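Local coordinates for RNA-binding protein Smaug (Drosophila melanogaster, PDB 1OXJ) that binds RNA, recognising it through a SAM domain that is joined in one RNA-binding module to a helical PHAT domain, at residues H3-S8 with M98-S103; L17-Y22 with S52-L57; N92-P97 with M143-R148. All coordinates share one frame; numbering follows the deposited sequence.

Interaction 1 (H3-S8 with M98-S103); sequences HMVGMS and MKPLES
With chi1 at -173°, V5 sends CG1 anti to its backbone N; CG1 is thereby brought against CD of P100. V5 CG1 meets P100 CD at 3.4 Å, tighter than usual for two carbons, and P100 CG at 3.9 Å. The two side chains cross at about a right angle, so that one methyl does the touching, against the CD-CG side of the proline ring. V5 and G6 are the two central residues of a type II beta turn from M4 to M7, closed by the bond from M7 N to M4 O. A loop ahead of helix 10-16 in the SAM domain here meets the loop between helices 83-91 and 111-127 in the PHAT region. G6 takes the positive phi of 78° that this turn calls for at its third position. Its CA comes close to the 98-103 segment: G6 CA lies 3.9 Å from K99 CA and gives a CA-H...O contact of 3.6 Å to M98 O. A side chain on G6 would point at K99 and come tight against its CG, which is consistent with a glycine where the two backbones come together. No hydrogen bond crosses between the segments. K99 passes alongside the turn, and its NZ forms a salt bridge with E32. From P100 to S103 the segment bends in a type I beta turn, where S103 OG donates to P100 O at 2.8 Å.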
ATOM      1  N   HIS A   3      19.129  -1.351  -4.770  1.00 65.24           N
ATOM      2  CA  HIS A   3      17.856  -0.876  -5.390  1.00 65.11           C
ATOM      3  C   HIS A   3      17.751   0.647  -5.352  1.00 63.69           C
ATOM      4  O   HIS A   3      18.327   1.297  -4.474  1.00 64.48           O
ATOM      5  CB  HIS A   3      16.656  -1.497  -4.670  1.00 66.17           C
ATOM      6  CG  HIS A   3      16.866  -1.684  -3.200  1.00 67.44           C
ATOM      7  ND1 HIS A   3      17.465  -2.807  -2.670  1.00 67.70           N
ATOM      8  CD2 HIS A   3      16.572  -0.883  -2.147  1.00 67.83           C
ATOM      9  CE1 HIS A   3      17.527  -2.691  -1.355  1.00 68.41           C
ATOM     10  NE2 HIS A   3      16.992  -1.533  -1.013  1.00 68.04           N
ATOM     11  N   MET A   4      17.014   1.213  -6.304  1.00 60.37           N
ATOM     12  CA  MET A   4      16.861   2.659  -6.365  1.00 57.54           C
ATOM     13  C   MET A   4      15.620   3.163  -5.628  1.00 52.90           C
ATOM     14  O   MET A   4      14.822   2.384  -5.111  1.00 51.02           O
ATOM     15  CB  MET A   4      16.834   3.128  -7.821  1.00 60.66           C
ATOM     16  CG  MET A   4      17.009   4.632  -7.972  1.00 65.09           C
ATOM     17  SD  MET A   4      17.068   5.187  -9.681  1.00 70.63           S
ATOM     18  CE  MET A   4      18.852   5.384  -9.917  1.00 69.13           C
ATOM     19  N   VAL A   5      15.472   4.482  -5.596  1.00 49.03           N
ATOM     20  CA  VAL A   5      14.367   5.141  -4.911  1.00 45.30           C
ATOM     21  C   VAL A   5      12.995   4.507  -5.138  1.00 43.68           C
ATOM     22  O   VAL A   5      12.567   4.326  -6.277  1.00 43.80           O
ATOM     23  CB  VAL A   5      14.292   6.624  -5.324  1.00 45.56           C
ATOM     24  CG1 VAL A   5      13.253   7.349  -4.482  1.00 43.92           C
ATOM     25  CG2 VAL A   5      15.668   7.274  -5.175  1.00 46.23           C
ATOM     26  N   GLY A   6      12.314   4.179  -4.040  1.00 39.89           N
ATOM     27  CA  GLY A   6      10.986   3.601  -4.124  1.00 38.37           C
ATOM     28  C   GLY A   6      10.897   2.128  -4.473  1.00 37.07           C
ATOM     29  O   GLY A   6       9.795   1.585  -4.593  1.00 36.98           O
ATOM     30  N   MET A   7      12.038   1.464  -4.622  1.00 35.68           N
ATOM     31  CA  MET A   7      12.026   0.052  -4.983  1.00 35.19           C
ATOM     32  C   MET A   7      12.568  -0.910  -3.926  1.00 36.86           C
ATOM     33  O   MET A   7      12.702  -2.105  -4.187  1.00 36.41           O
ATOM     34  CB  MET A   7      12.785  -0.123  -6.299  1.00 32.95           C
ATOM     35  CG  MET A   7      12.103   0.604  -7.474  1.00 32.93           C
ATOM     36  SD  MET A   7      10.507  -0.109  -7.943  1.00 19.05           S
ATOM     37  CE  MET A   7      11.053  -1.040  -9.272  1.00 30.58           C
ATOM     38  N   SER A   8      12.854  -0.403  -2.730  1.00 38.87           N
ATOM     39  CA  SER A   8      13.389  -1.249  -1.666  1.00 40.18           C
ATOM     40  C   SER A   8      12.438  -2.361  -1.250  1.00 39.15           C
ATOM     41  O   SER A   8      12.873  -3.398  -0.759  1.00 40.24           O
ATOM     42  CB  SER A   8      13.762  -0.406  -0.438  1.00 40.98           C
ATOM     43  OG  SER A   8      12.613   0.151   0.174  1.00 44.86           O
ATOM     44  N   MET A  98       6.492   2.115  -2.874  1.00 29.51           N
ATOM     45  CA  MET A  98       6.107   3.504  -2.701  1.00 29.29           C
ATOM     46  C   MET A  98       7.336   4.388  -2.582  1.00 30.44           C
ATOM     47  O   MET A  98       8.280   4.072  -1.862  1.00 29.10           O
ATOM     48  CB  MET A  98       5.250   3.685  -1.439  1.00 29.53           C
ATOM     49  CG  MET A  98       3.879   3.016  -1.475  1.00 31.79           C
ATOM     50  SD  MET A  98       2.868   3.451   0.013  1.00 26.44           S
ATOM     51  CE  MET A  98       2.429   1.820   0.625  1.00 32.17           C
ATOM     52  N   LYS A  99       7.316   5.501  -3.298  1.00 28.72           N
ATOM     53  CA  LYS A  99       8.415   6.447  -3.248  1.00 30.97           C
ATOM     54  C   LYS A  99       8.346   7.192  -1.926  1.00 32.09           C
ATOM     55  O   LYS A  99       7.313   7.197  -1.258  1.00 30.35           O
ATOM     56  CB  LYS A  99       8.299   7.453  -4.390  1.00 32.03           C
ATOM     57  CG  LYS A  99       8.328   6.832  -5.778  1.00 35.06           C
ATOM     58  CD  LYS A  99       8.394   7.899  -6.860  1.00 40.49           C
ATOM     59  CE  LYS A  99       9.783   8.510  -6.951  1.00 42.99           C
ATOM     60  NZ  LYS A  99       9.904   9.438  -8.113  1.00 45.16           N
ATOM     61  N   PRO A 100       9.457   7.823  -1.521  1.00 33.90           N
ATOM     62  CA  PRO A 100       9.483   8.579  -0.263  1.00 34.33           C
ATOM     63  C   PRO A 100       8.408   9.674  -0.255  1.00 33.31           C
ATOM     64  O   PRO A 100       7.982  10.150  -1.312  1.00 31.37           O
ATOM     65  CB  PRO A 100      10.885   9.172  -0.253  1.00 35.56           C
ATOM     66  CG  PRO A 100      11.706   8.098  -0.936  1.00 36.74           C
ATOM     67  CD  PRO A 100      10.808   7.709  -2.104  1.00 35.13           C
ATOM     68  N   LEU A 101       7.964  10.067   0.932  1.00 33.92           N
ATOM     69  CA  LEU A 101       6.969  11.132   1.042  1.00 34.26           C
ATOM     70  C   LEU A 101       7.552  12.416   0.460  1.00 34.21           C
ATOM     71  O   LEU A 101       6.833  13.235  -0.120  1.00 32.31           O
ATOM     72  CB  LEU A 101       6.595  11.362   2.507  1.00 37.45           C
ATOM     73  CG  LEU A 101       5.949  10.191   3.247  1.00 39.33           C
ATOM     74  CD1 LEU A 101       5.832  10.536   4.717  1.00 40.41           C
ATOM     75  CD2 LEU A 101       4.578   9.899   2.664  1.00 39.06           C
ATOM     76  N   GLU A 102       8.866  12.575   0.606  1.00 33.73           N
ATOM     77  CA  GLU A 102       9.573  13.756   0.111  1.00 37.42           C
ATOM     78  C   GLU A 102       9.772  13.794  -1.399  1.00 37.46           C
ATOM     79  O   GLU A 102      10.742  14.388  -1.879  1.00 39.60           O
ATOM     80  CB  GLU A 102      10.953  13.872   0.766  1.00 40.10           C
ATOM     81  CG  GLU A 102      10.934  14.169   2.239  1.00 42.41           C
ATOM     82  CD  GLU A 102      10.217  13.110   3.016  1.00 41.91           C
ATOM     83  OE1 GLU A 102      10.442  11.907   2.730  1.00 43.33           O
ATOM     84  OE2 GLU A 102       9.433  13.480   3.914  1.00 43.86           O
ATOM     85  N   SER A 103       8.879  13.164  -2.152  1.00 37.66           N
ATOM     86  CA  SER A 103       8.994  13.165  -3.607  1.00 35.08           C
ATOM     87  C   SER A 103       8.127  14.269  -4.168  1.00 37.20           C
ATOM     88  O   SER A 103       6.893  14.192  -4.118  1.00 36.94           O
ATOM     89  CB  SER A 103       8.549  11.821  -4.178  1.00 37.36           C
ATOM     90  OG  SER A 103       9.361  10.776  -3.678  1.00 37.14           O
TER

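Interaction 2 (L17-Y22 with S52-L57); sequences LRLHKY and SHKLAL
L17 offers its backbone carbonyl to K54, whose NZ donates to L17 O over 2.7 Å. K54 reaches across because CG stands anti to the backbone N (chi1 -175°) and the chain beyond is fully extended. The ammonium nitrogen approaches at a C=O...N angle of 152°, tilted 24° from the carbonyl plane. The L17 side chain also leans toward helix 49-77, where it packs on C58. R18 is the first residue to leave helical geometry after helix 10-16; its positive phi and two bonds back into the last turn make a Schellman motif. Its carbonyl joins the same grip through a water, which donates to R18 O at 3.0 Å and accepts from K54 NZ at 2.8 Å. The R18 side chain leads away from the helix, and R18 NE stays 6.2 Å from K54 NZ. L19 follows with CD1 directed at the helix, L19 CD1 lying 4.1 Å from K54 CD and 4.2 Å from L55 CB, so one methyl spans the lysine chain and the start of the leucine. L55 continues inward to F26 and L42. Further along, Y22 turns its CB toward the same helix and packs on A51, all within the SAM domain. The lysine thus works in two ways, its CD methylene packing against L19 CD1 and its charged end gripping L17 O directly and R18 O through water, just at the C-terminal end of helix 10-16, where the helix dipole would probably strengthen the attraction.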
ATOM      1  N   LEU A  17       2.609 -11.673  -4.048  1.00 37.64           N
ATOM      2  CA  LEU A  17       1.828 -12.008  -5.238  1.00 35.98           C
ATOM      3  C   LEU A  17       2.229 -13.368  -5.802  1.00 36.41           C
ATOM      4  O   LEU A  17       1.734 -13.782  -6.853  1.00 36.76           O
ATOM      5  CB  LEU A  17       2.063 -10.958  -6.327  1.00 35.81           C
ATOM      6  CG  LEU A  17       1.918  -9.469  -6.001  1.00 36.20           C
ATOM      7  CD1 LEU A  17       2.378  -8.657  -7.209  1.00 38.60           C
ATOM      8  CD2 LEU A  17       0.487  -9.142  -5.649  1.00 36.10           C
ATOM      9  N   ARG A  18       3.136 -14.047  -5.107  1.00 35.64           N
ATOM     10  CA  ARG A  18       3.643 -15.334  -5.547  1.00 38.88           C
ATOM     11  C   ARG A  18       4.360 -15.186  -6.885  1.00 38.66           C
ATOM     12  O   ARG A  18       4.221 -16.022  -7.783  1.00 38.33           O
ATOM     13  CB  ARG A  18       2.510 -16.361  -5.654  1.00 41.33           C
ATOM     14  CG  ARG A  18       1.959 -16.795  -4.299  1.00 48.24           C
ATOM     15  CD  ARG A  18       1.231 -18.132  -4.401  1.00 53.56           C
ATOM     16  NE  ARG A  18       2.088 -19.174  -4.971  1.00 59.25           N
ATOM     17  CZ  ARG A  18       3.222 -19.603  -4.422  1.00 61.34           C
ATOM     18  NH1 ARG A  18       3.654 -19.087  -3.277  1.00 63.87           N
ATOM     19  NH2 ARG A  18       3.936 -20.545  -5.025  1.00 63.14           N
ATOM     20  N   LEU A  19       5.136 -14.113  -7.005  1.00 36.51           N
ATOM     21  CA  LEU A  19       5.883 -13.834  -8.225  1.00 36.70           C
ATOM     22  C   LEU A  19       7.344 -13.495  -7.942  1.00 35.56           C
ATOM     23  O   LEU A  19       8.023 -12.915  -8.796  1.00 34.85           O
ATOM     24  CB  LEU A  19       5.233 -12.668  -8.986  1.00 36.50           C
ATOM     25  CG  LEU A  19       3.889 -12.954  -9.656  1.00 38.34           C
ATOM     26  CD1 LEU A  19       3.231 -11.644 -10.086  1.00 36.66           C
ATOM     27  CD2 LEU A  19       4.114 -13.878 -10.857  1.00 39.44           C
ATOM     28  N   HIS A  20       7.835 -13.863  -6.762  1.00 34.69           N
ATOM     29  CA  HIS A  20       9.214 -13.559  -6.409  1.00 34.76           C
ATOM     30  C   HIS A  20      10.205 -14.260  -7.332  1.00 33.01           C
ATOM     31  O   HIS A  20      11.393 -13.952  -7.332  1.00 33.79           O
ATOM     32  CB  HIS A  20       9.486 -13.907  -4.944  1.00 37.78           C
ATOM     33  CG  HIS A  20      10.788 -13.373  -4.433  1.00 41.13           C
ATOM     34  ND1 HIS A  20      11.976 -14.061  -4.553  1.00 43.06           N
ATOM     35  CD2 HIS A  20      11.097 -12.192  -3.846  1.00 43.09           C
ATOM     36  CE1 HIS A  20      12.959 -13.328  -4.062  1.00 44.09           C
ATOM     37  NE2 HIS A  20      12.453 -12.188  -3.627  1.00 43.33           N
ATOM     38  N   LYS A  21       9.708 -15.200  -8.125  1.00 33.05           N
ATOM     39  CA  LYS A  21      10.544 -15.900  -9.092  1.00 31.51           C
ATOM     40  C   LYS A  21      11.159 -14.857 -10.036  1.00 31.80           C
ATOM     41  O   LYS A  21      12.243 -15.059 -10.586  1.00 31.26           O
ATOM     42  CB  LYS A  21       9.674 -16.873  -9.893  1.00 35.76           C
ATOM     43  CG  LYS A  21      10.284 -17.406 -11.156  1.00 36.10           C
ATOM     44  CD  LYS A  21       9.225 -18.184 -11.951  1.00 38.79           C
ATOM     45  CE  LYS A  21       9.773 -18.680 -13.277  1.00 38.81           C
ATOM     46  NZ  LYS A  21       8.769 -19.474 -14.047  1.00 37.97           N
ATOM     47  N   TYR A  22      10.459 -13.740 -10.211  1.00 29.45           N
ATOM     48  CA  TYR A  22      10.924 -12.688 -11.112  1.00 29.75           C
ATOM     49  C   TYR A  22      11.642 -11.515 -10.457  1.00 29.97           C
ATOM     50  O   TYR A  22      11.766 -10.458 -11.062  1.00 28.31           O
ATOM     51  CB  TYR A  22       9.750 -12.172 -11.940  1.00 29.47           C
ATOM     52  CG  TYR A  22       9.174 -13.243 -12.845  1.00 33.05           C
ATOM     53  CD1 TYR A  22       8.021 -13.956 -12.489  1.00 33.34           C
ATOM     54  CD2 TYR A  22       9.827 -13.593 -14.016  1.00 31.43           C
ATOM     55  CE1 TYR A  22       7.539 -15.000 -13.294  1.00 33.22           C
ATOM     56  CE2 TYR A  22       9.363 -14.634 -14.824  1.00 34.57           C
ATOM     57  CZ  TYR A  22       8.224 -15.332 -14.459  1.00 35.07           C
ATOM     58  OH  TYR A  22       7.787 -16.361 -15.270  1.00 34.63           O
ATOM     59  N   SER A  52       2.993 -12.942 -17.011  1.00 39.16           N
ATOM     60  CA  SER A  52       3.046 -11.664 -17.721  1.00 40.24           C
ATOM     61  C   SER A  52       1.716 -10.956 -17.520  1.00 41.21           C
ATOM     62  O   SER A  52       1.669  -9.774 -17.173  1.00 40.88           O
ATOM     63  CB  SER A  52       3.289 -11.876 -19.221  1.00 38.71           C
ATOM     64  OG  SER A  52       4.606 -12.339 -19.477  1.00 38.88           O
ATOM     65  N   HIS A  53       0.629 -11.692 -17.734  1.00 41.95           N
ATOM     66  CA  HIS A  53      -0.702 -11.131 -17.567  1.00 41.26           C
ATOM     67  C   HIS A  53      -0.951 -10.711 -16.117  1.00 40.89           C
ATOM     68  O   HIS A  53      -1.417  -9.606 -15.856  1.00 41.09           O
ATOM     69  CB  HIS A  53      -1.766 -12.149 -17.999  1.00 45.35           C
ATOM     70  CG  HIS A  53      -3.165 -11.619 -17.925  1.00 47.11           C
ATOM     71  ND1 HIS A  53      -3.575 -10.505 -18.627  1.00 50.13           N
ATOM     72  CD2 HIS A  53      -4.239 -12.032 -17.212  1.00 49.05           C
ATOM     73  CE1 HIS A  53      -4.842 -10.254 -18.347  1.00 50.65           C
ATOM     74  NE2 HIS A  53      -5.268 -11.166 -17.491  1.00 50.61           N
ATOM     75  N   LYS A  54      -0.631 -11.592 -15.173  1.00 38.95           N
ATOM     76  CA  LYS A  54      -0.848 -11.287 -13.768  1.00 39.78           C
ATOM     77  C   LYS A  54      -0.035 -10.087 -13.284  1.00 38.62           C
ATOM     78  O   LYS A  54      -0.569  -9.198 -12.624  1.00 36.71           O
ATOM     79  CB  LYS A  54      -0.518 -12.500 -12.902  1.00 39.00           C
ATOM     80  CG  LYS A  54      -0.843 -12.295 -11.436  1.00 41.61           C
ATOM     81  CD  LYS A  54      -0.410 -13.503 -10.626  1.00 43.72           C
ATOM     82  CE  LYS A  54      -0.821 -13.374  -9.172  1.00 43.79           C
ATOM     83  NZ  LYS A  54      -0.377 -14.556  -8.383  1.00 45.78           N
ATOM     84  N   LEU A  55       1.251 -10.058 -13.612  1.00 37.24           N
ATOM     85  CA  LEU A  55       2.093  -8.946 -13.187  1.00 36.06           C
ATOM     86  C   LEU A  55       1.639  -7.652 -13.856  1.00 36.55           C
ATOM     87  O   LEU A  55       1.635  -6.591 -13.234  1.00 36.01           O
ATOM     88  CB  LEU A  55       3.565  -9.233 -13.511  1.00 35.76           C
ATOM     89  CG  LEU A  55       4.587  -8.194 -13.034  1.00 34.33           C
ATOM     90  CD1 LEU A  55       4.377  -7.877 -11.561  1.00 32.35           C
ATOM     91  CD2 LEU A  55       5.991  -8.737 -13.266  1.00 33.62           C
ATOM     92  N   ALA A  56       1.234  -7.738 -15.118  1.00 36.45           N
ATOM     93  CA  ALA A  56       0.774  -6.548 -15.819  1.00 38.37           C
ATOM     94  C   ALA A  56      -0.465  -6.008 -15.109  1.00 37.25           C
ATOM     95  O   ALA A  56      -0.629  -4.799 -14.967  1.00 37.79           O
ATOM     96  CB  ALA A  56       0.452  -6.879 -17.277  1.00 39.45           C
ATOM     97  N   LEU A  57      -1.333  -6.913 -14.667  1.00 36.80           N
ATOM     98  CA  LEU A  57      -2.548  -6.522 -13.954  1.00 38.04           C
ATOM     99  C   LEU A  57      -2.196  -5.854 -12.632  1.00 36.69           C
ATOM    100  O   LEU A  57      -2.813  -4.863 -12.244  1.00 37.13           O
ATOM    101  CB  LEU A  57      -3.425  -7.743 -13.671  1.00 40.62           C
ATOM    102  CG  LEU A  57      -4.125  -8.401 -14.859  1.00 44.54           C
ATOM    103  CD1 LEU A  57      -4.966  -9.570 -14.356  1.00 45.52           C
ATOM    104  CD2 LEU A  57      -4.999  -7.374 -15.574  1.00 43.61           C
TER
HETATM  105  O   HOH W   1       1.672 -16.170  -9.359  1.00 44.91           O

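Interaction 3 (N92-P97 with M143-R148); sequences NIVLTP and MWILDR
W144 meets V94 and L95 with the six-membered end of its indole. Its CG stands anti to the backbone N (chi1 173°), which carries the ring toward the 92-97 loop; W144 CZ3 comes 3.7 Å from V94 CG1, approached obliquely, while L95 CD1 lies at the ring edge near its plane, 4.2 Å from W144 CH2. I145 adds its CG2 methyl, 4.2 Å from V94 CG2. R148, one turn after W144, offers its methylenes: R148 CB is 3.7 Å from V94 CG2, and R148 CD is 3.7 Å from L95 CD2. Bent at chi2 and chi3, the arginine chain folds back so that R148 CG lies over one face of the W144 ring, offset toward its rim, and R148 NH1 makes a salt bridge with D147 OD2 whose hydrogen bond is weak. An alanine in place of V94 would take away both methyls, which would probably leave a gap between W144, I145 and R148. V94 and L95 are the central residues of a type I turn from I93 to T96, in which T96 N and OG1 both donate to I93 O. Within the PHAT region the turn sits against helix 136-150, with I145 also on helix 83-91; L95 reaches helix 10-16 and I93 packs on helix 49-77.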
ATOM      1  N   ASN A  92      -4.058  -4.393   0.346  1.00 31.68           N
ATOM      2  CA  ASN A  92      -3.504  -4.613  -0.981  1.00 33.11           C
ATOM      3  C   ASN A  92      -2.625  -3.475  -1.471  1.00 32.62           C
ATOM      4  O   ASN A  92      -2.189  -3.473  -2.620  1.00 32.83           O
ATOM      5  CB  ASN A  92      -4.638  -4.854  -1.977  1.00 37.84           C
ATOM      6  CG  ASN A  92      -5.465  -6.069  -1.616  1.00 41.03           C
ATOM      7  OD1 ASN A  92      -4.921  -7.147  -1.381  1.00 45.67           O
ATOM      8  ND2 ASN A  92      -6.782  -5.906  -1.570  1.00 43.75           N
ATOM      9  N   ILE A  93      -2.352  -2.514  -0.598  1.00 32.14           N
ATOM     10  CA  ILE A  93      -1.519  -1.379  -0.982  1.00 30.75           C
ATOM     11  C   ILE A  93      -0.286  -1.245  -0.088  1.00 30.78           C
ATOM     12  O   ILE A  93       0.788  -0.833  -0.540  1.00 28.38           O
ATOM     13  CB  ILE A  93      -2.338  -0.062  -0.911  1.00 30.64           C
ATOM     14  CG1 ILE A  93      -3.444  -0.084  -1.973  1.00 29.98           C
ATOM     15  CG2 ILE A  93      -1.428   1.151  -1.107  1.00 31.66           C
ATOM     16  CD1 ILE A  93      -4.314   1.164  -1.967  1.00 30.35           C
ATOM     17  N   VAL A  94      -0.437  -1.634   1.170  1.00 28.23           N
ATOM     18  CA  VAL A  94       0.644  -1.491   2.144  1.00 29.18           C
ATOM     19  C   VAL A  94       2.003  -2.088   1.760  1.00 30.32           C
ATOM     20  O   VAL A  94       3.048  -1.544   2.137  1.00 30.63           O
ATOM     21  CB  VAL A  94       0.210  -2.039   3.516  1.00 28.80           C
ATOM     22  CG1 VAL A  94       0.079  -3.563   3.463  1.00 28.61           C
ATOM     23  CG2 VAL A  94       1.189  -1.569   4.589  1.00 32.53           C
ATOM     24  N   LEU A  95       1.999  -3.171   0.992  1.00 30.73           N
ATOM     25  CA  LEU A  95       3.254  -3.812   0.584  1.00 30.86           C
ATOM     26  C   LEU A  95       3.766  -3.372  -0.780  1.00 31.66           C
ATOM     27  O   LEU A  95       4.850  -3.789  -1.199  1.00 31.36           O
ATOM     28  CB  LEU A  95       3.098  -5.333   0.572  1.00 32.87           C
ATOM     29  CG  LEU A  95       2.649  -5.973   1.886  1.00 32.63           C
ATOM     30  CD1 LEU A  95       2.636  -7.487   1.734  1.00 34.34           C
ATOM     31  CD2 LEU A  95       3.578  -5.553   3.014  1.00 35.18           C
ATOM     32  N   THR A  96       2.995  -2.548  -1.484  1.00 30.33           N
ATOM     33  CA  THR A  96       3.413  -2.082  -2.811  1.00 30.69           C
ATOM     34  C   THR A  96       4.554  -1.072  -2.757  1.00 29.61           C
ATOM     35  O   THR A  96       4.712  -0.351  -1.774  1.00 30.70           O
ATOM     36  CB  THR A  96       2.239  -1.425  -3.576  1.00 28.56           C
ATOM     37  OG1 THR A  96       1.836  -0.224  -2.903  1.00 28.97           O
ATOM     38  CG2 THR A  96       1.059  -2.376  -3.655  1.00 28.13           C
ATOM     39  N   PRO A  97       5.363  -1.002  -3.831  1.00 28.70           N
ATOM     40  CA  PRO A  97       6.491  -0.071  -3.911  1.00 29.50           C
ATOM     41  C   PRO A  97       5.995   1.364  -3.852  1.00 29.21           C
ATOM     42  O   PRO A  97       5.161   1.777  -4.666  1.00 29.55           O
ATOM     43  CB  PRO A  97       7.125  -0.396  -5.265  1.00 29.43           C
ATOM     44  CG  PRO A  97       6.760  -1.839  -5.486  1.00 29.70           C
ATOM     45  CD  PRO A  97       5.333  -1.903  -4.997  1.00 30.14           C
ATOM     46  N   MET A 143      -3.790  -3.582  12.666  1.00 31.38           N
ATOM     47  CA  MET A 143      -2.546  -3.611  13.429  1.00 33.38           C
ATOM     48  C   MET A 143      -1.428  -4.163  12.545  1.00 31.78           C
ATOM     49  O   MET A 143      -0.302  -3.682  12.590  1.00 32.20           O
ATOM     50  CB  MET A 143      -2.725  -4.447  14.698  1.00 35.96           C
ATOM     51  CG  MET A 143      -3.706  -3.833  15.703  1.00 37.44           C
ATOM     52  SD  MET A 143      -3.150  -2.263  16.436  1.00 35.49           S
ATOM     53  CE  MET A 143      -1.891  -2.897  17.551  1.00 40.05           C
ATOM     54  N   TRP A 144      -1.746  -5.158  11.720  1.00 32.92           N
ATOM     55  CA  TRP A 144      -0.756  -5.719  10.807  1.00 31.33           C
ATOM     56  C   TRP A 144      -0.351  -4.645   9.785  1.00 31.80           C
ATOM     57  O   TRP A 144       0.819  -4.517   9.421  1.00 31.83           O
ATOM     58  CB  TRP A 144      -1.342  -6.920  10.077  1.00 32.48           C
ATOM     59  CG  TRP A 144      -0.455  -7.460   9.010  1.00 33.73           C
ATOM     60  CD1 TRP A 144       0.633  -8.278   9.172  1.00 35.49           C
ATOM     61  CD2 TRP A 144      -0.566  -7.209   7.608  1.00 34.24           C
ATOM     62  NE1 TRP A 144       1.202  -8.552   7.950  1.00 36.31           N
ATOM     63  CE2 TRP A 144       0.486  -7.907   6.973  1.00 34.91           C
ATOM     64  CE3 TRP A 144      -1.456  -6.460   6.822  1.00 34.97           C
ATOM     65  CZ2 TRP A 144       0.675  -7.880   5.586  1.00 38.15           C
ATOM     66  CZ3 TRP A 144      -1.268  -6.434   5.441  1.00 35.00           C
ATOM     67  CH2 TRP A 144      -0.210  -7.140   4.840  1.00 35.83           C
ATOM     68  N   ILE A 145      -1.326  -3.876   9.314  1.00 29.24           N
ATOM     69  CA  ILE A 145      -1.030  -2.812   8.353  1.00 29.12           C
ATOM     70  C   ILE A 145      -0.068  -1.787   8.969  1.00 29.68           C
ATOM     71  O   ILE A 145       0.934  -1.407   8.353  1.00 31.32           O
ATOM     72  CB  ILE A 145      -2.327  -2.087   7.918  1.00 26.40           C
ATOM     73  CG1 ILE A 145      -3.176  -3.021   7.046  1.00 27.25           C
ATOM     74  CG2 ILE A 145      -1.977  -0.790   7.158  1.00 27.03           C
ATOM     75  CD1 ILE A 145      -4.585  -2.464   6.743  1.00 26.51           C
ATOM     76  N   LEU A 146      -0.375  -1.329  10.176  1.00 30.70           N
ATOM     77  CA  LEU A 146       0.488  -0.357  10.837  1.00 33.68           C
ATOM     78  C   LEU A 146       1.867  -0.980  10.971  1.00 35.55           C
ATOM     79  O   LEU A 146       2.885  -0.324  10.771  1.00 36.50           O
ATOM     80  CB  LEU A 146      -0.072   0.004  12.215  1.00 33.28           C
ATOM     81  CG  LEU A 146      -1.440   0.692  12.190  1.00 35.00           C
ATOM     82  CD1 LEU A 146      -1.935   0.928  13.606  1.00 34.92           C
ATOM     83  CD2 LEU A 146      -1.335   2.005  11.437  1.00 33.71           C
ATOM     84  N   ASP A 147       1.871  -2.266  11.288  1.00 38.96           N
ATOM     85  CA  ASP A 147       3.088  -3.043  11.460  1.00 40.40           C
ATOM     86  C   ASP A 147       3.973  -2.973  10.212  1.00 39.83           C
ATOM     87  O   ASP A 147       5.159  -2.655  10.302  1.00 39.57           O
ATOM     88  CB  ASP A 147       2.698  -4.489  11.776  1.00 44.63           C
ATOM     89  CG  ASP A 147       3.752  -5.218  12.574  1.00 49.34           C
ATOM     90  OD1 ASP A 147       4.366  -4.592  13.465  1.00 51.75           O
ATOM     91  OD2 ASP A 147       3.953  -6.425  12.320  1.00 53.29           O
ATOM     92  N   ARG A 148       3.396  -3.258   9.050  1.00 38.20           N
ATOM     93  CA  ARG A 148       4.140  -3.215   7.794  1.00 37.51           C
ATOM     94  C   ARG A 148       4.497  -1.778   7.409  1.00 37.07           C
ATOM     95  O   ARG A 148       5.526  -1.542   6.785  1.00 36.60           O
ATOM     96  CB  ARG A 148       3.322  -3.847   6.663  1.00 38.80           C
ATOM     97  CG  ARG A 148       3.022  -5.332   6.835  1.00 43.81           C
ATOM     98  CD  ARG A 148       4.250  -6.195   6.552  1.00 47.48           C
ATOM     99  NE  ARG A 148       5.292  -6.050   7.566  1.00 50.60           N
ATOM    100  CZ  ARG A 148       5.228  -6.568   8.790  1.00 53.74           C
ATOM    101  NH1 ARG A 148       4.168  -7.275   9.162  1.00 54.57           N
ATOM    102  NH2 ARG A 148       6.227  -6.382   9.645  1.00 54.99           N
TER

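Overall arrangement
From the N terminus, the 3-8 loop first waits for its partner some 90 residues on. Interaction 2 closes a shorter loop of 29 intervening residues inside the SAM domain, tying the end of helix 10-16 to the long helix 49-77, and is nested within the loop that interaction 1 closes. The chain then enters the PHAT region, where 92-97 opens interaction 3 just before 98-103 completes interaction 1; these two therefore cross, and they touch, M98 CE lying 3.3 Å from I93 O. Interaction 1 joins the SAM and PHAT regions, whereas interaction 3 ties the same loop, between helices 83-91 and 111-127, to helix 136-150. Interaction 2 touches neither, its nearest atoms about 7 Å from interaction 3.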